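Local coordinates for protein scavenger receptor with C-type lectin type I (PDB 2OX8) that binds the leukocyte cell-surface glycan Lewis(x) through its C-type lectin carbohydrate-recognition domain, at residues G65-E70 against E104-L109. Numbering follows the deposited sequence.
With ZN (zinc ion), chain H.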
loop_
_atom_site.group_PDB
_atom_site.type_symbol
_atom_site.label_atom_id
_atom_site.label_comp_id
_atom_site.label_asym_id
_atom_site.label_seq_id
_atom_site.Cartn_x
_atom_site.Cartn_y
_atom_site.Cartn_z
ATOM N N GLY A 65 1.147 2.110 -1.709
ATOM C CA GLY A 65 1.239 3.286 -2.569
ATOM C C GLY A 65 0.327 3.256 -3.786
ATOM O O GLY A 65 0.793 3.310 -4.925
ATOM N N LEU A 66 -0.974 3.183 -3.535
ATOM C CA LEU A 66 -1.963 3.099 -4.591
ATOM C C LEU A 66 -3.064 4.082 -4.285
ATOM O O LEU A 66 -3.573 4.137 -3.154
ATOM C CB LEU A 66 -2.525 1.677 -4.663
ATOM C CG LEU A 66 -3.475 1.313 -5.808
ATOM C CD1 LEU A 66 -2.887 1.736 -7.153
ATOM C CD2 LEU A 66 -3.737 -0.197 -5.777
ATOM N N THR A 67 -3.425 4.863 -5.299
ATOM C CA THR A 67 -4.445 5.885 -5.153
ATOM C C THR A 67 -5.164 6.155 -6.474
ATOM O O THR A 67 -4.682 5.766 -7.543
ATOM C CB THR A 67 -3.790 7.192 -4.668
ATOM O OG1 THR A 67 -2.860 7.659 -5.661
ATOM C CG2 THR A 67 -3.017 6.943 -3.370
ATOM N N ASP A 68 -6.321 6.808 -6.392
ATOM C CA ASP A 68 -7.073 7.163 -7.599
ATOM C C ASP A 68 -7.371 8.666 -7.590
ATOM O O ASP A 68 -8.065 9.184 -8.464
ATOM C CB ASP A 68 -8.368 6.342 -7.703
ATOM C CG ASP A 68 -9.506 6.915 -6.880
ATOM O OD1 ASP A 68 -9.250 7.406 -5.758
ATOM O OD2 ASP A 68 -10.664 6.857 -7.358
ATOM N N SER A 69 -6.802 9.352 -6.603
ATOM C CA SER A 69 -6.961 10.786 -6.410
ATOM C C SER A 69 -6.607 11.682 -7.607
ATOM O O SER A 69 -7.198 12.748 -7.771
ATOM C CB SER A 69 -6.143 11.230 -5.194
ATOM O OG SER A 69 -4.759 10.995 -5.401
ATOM N N GLU A 70 -5.644 11.284 -8.431
ATOM C CA GLU A 70 -5.288 12.107 -9.588
ATOM C C GLU A 70 -6.518 12.179 -10.497
ATOM O O GLU A 70 -6.980 13.260 -10.862
ATOM C CB GLU A 70 -4.121 11.486 -10.368
ATOM C CG GLU A 70 -3.505 12.420 -11.412
ATOM C CD GLU A 70 -3.206 11.737 -12.749
ATOM O OE1 GLU A 70 -2.549 10.666 -12.755
ATOM O OE2 GLU A 70 -3.622 12.283 -13.800
ATOM N N GLU A 104 -12.374 8.051 0.122
ATOM C CA GLU A 104 -11.836 6.692 0.045
ATOM C C GLU A 104 -11.075 6.516 -1.260
ATOM O O GLU A 104 -11.450 5.718 -2.113
ATOM C CB GLU A 104 -12.971 5.670 0.120
ATOM C CG GLU A 104 -14.188 6.172 0.865
ATOM C CD GLU A 104 -15.130 5.058 1.221
ATOM O OE1 GLU A 104 -15.380 4.204 0.345
ATOM O OE2 GLU A 104 -15.619 5.043 2.374
ATOM N N ASP A 105 -9.988 7.261 -1.401
ATOM C CA ASP A 105 -9.193 7.210 -2.616
ATOM C C ASP A 105 -7.777 6.713 -2.331
ATOM O O ASP A 105 -6.873 6.880 -3.148
ATOM C CB ASP A 105 -9.178 8.610 -3.234
ATOM C CG ASP A 105 -10.589 9.204 -3.371
ATOM O OD1 ASP A 105 -11.342 8.747 -4.241
ATOM O OD2 ASP A 105 -10.948 10.120 -2.591
ATOM N N CYS A 106 -7.600 6.089 -1.168
ATOM C CA CYS A 106 -6.304 5.563 -0.744
ATOM C C CYS A 106 -6.409 4.082 -0.386
ATOM O O CYS A 106 -7.158 3.710 0.516
ATOM C CB CYS A 106 -5.794 6.349 0.467
ATOM S SG CYS A 106 -5.513 8.120 0.132
ATOM N N ALA A 107 -5.650 3.240 -1.084
ATOM C CA ALA A 107 -5.682 1.805 -0.829
ATOM C C ALA A 107 -4.763 1.319 0.308
ATOM O O ALA A 107 -3.774 1.957 0.669
ATOM C CB ALA A 107 -5.364 1.045 -2.116
ATOM N N GLY A 108 -5.126 0.170 0.863
ATOM C CA GLY A 108 -4.372 -0.432 1.935
ATOM C C GLY A 108 -4.539 -1.937 1.848
ATOM O O GLY A 108 -5.548 -2.439 1.341
ATOM N N LEU A 109 -3.533 -2.651 2.336
ATOM C CA LEU A 109 -3.515 -4.102 2.329
ATOM C C LEU A 109 -4.127 -4.536 3.650
ATOM O O LEU A 109 -3.913 -3.883 4.672
ATOM C CB LEU A 109 -2.061 -4.571 2.252
ATOM C CG LEU A 109 -1.599 -5.954 1.788
ATOM C CD1 LEU A 109 -0.126 -6.097 2.144
ATOM C CD2 LEU A 109 -2.386 -7.055 2.460
HETATM ZN ZN ZN H . -11.363 7.708 -5.657
#
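Asp-68 and Asp-105 close on a zinc ion at the end of a short antiparallel pairing between strands 62-67 and 106-109, in the sheet of the C-type lectin domain. Thr-67 and Cys-106 form a non-hydrogen-bonded pair, and one backbone bond flanks it on each side. Ala-107 N reaches Leu-66 O at 3.1 Å and nearly straight, 171° at the hydrogen; Asp-68 N meets Asp-105 O over a longer 3.3 Å. Between them the CA of Thr-67 makes a CA-H...O contact with that same Asp-105 O.

Leu-66 CB rests on Ala-107 CB, 3.9 Å away, and the rest of the leucine packs among Trp-75, Trp-88 and Trp-115. Thr-67 and Cys-106 share a face of the sheet, with Phe-26 nearby, and Cys-106 is joined to Cys-120 by a disulfide.

Next to the pair, with CG between its backbone N and carbonyl carbon (chi1 82°), the Asp-68 carboxylate sits beside the zinc, and both oxygens bind it, OD1 at 2.1 Å and OD2 at 2.0 Å. Asp-105 supplies OD1 alone, at 1.8 Å, from a carboxylate nearly coplanar with the first (21° between planes). Glu-72 and His-100 complete the protein ligands, while Asn-73 N also donates to Asp-68 OD2. The zinc probably occupies the auxiliary calcium site of this fold. Asp-68 OD1 and Asp-105 OD1 lie 2.9 Å apart, a spacing the shared cation makes tolerable; without metal the acidic cluster would probably repel itself, so zinc and the backbone bonds together hold the chain at Asp-68 and Asp-105 together.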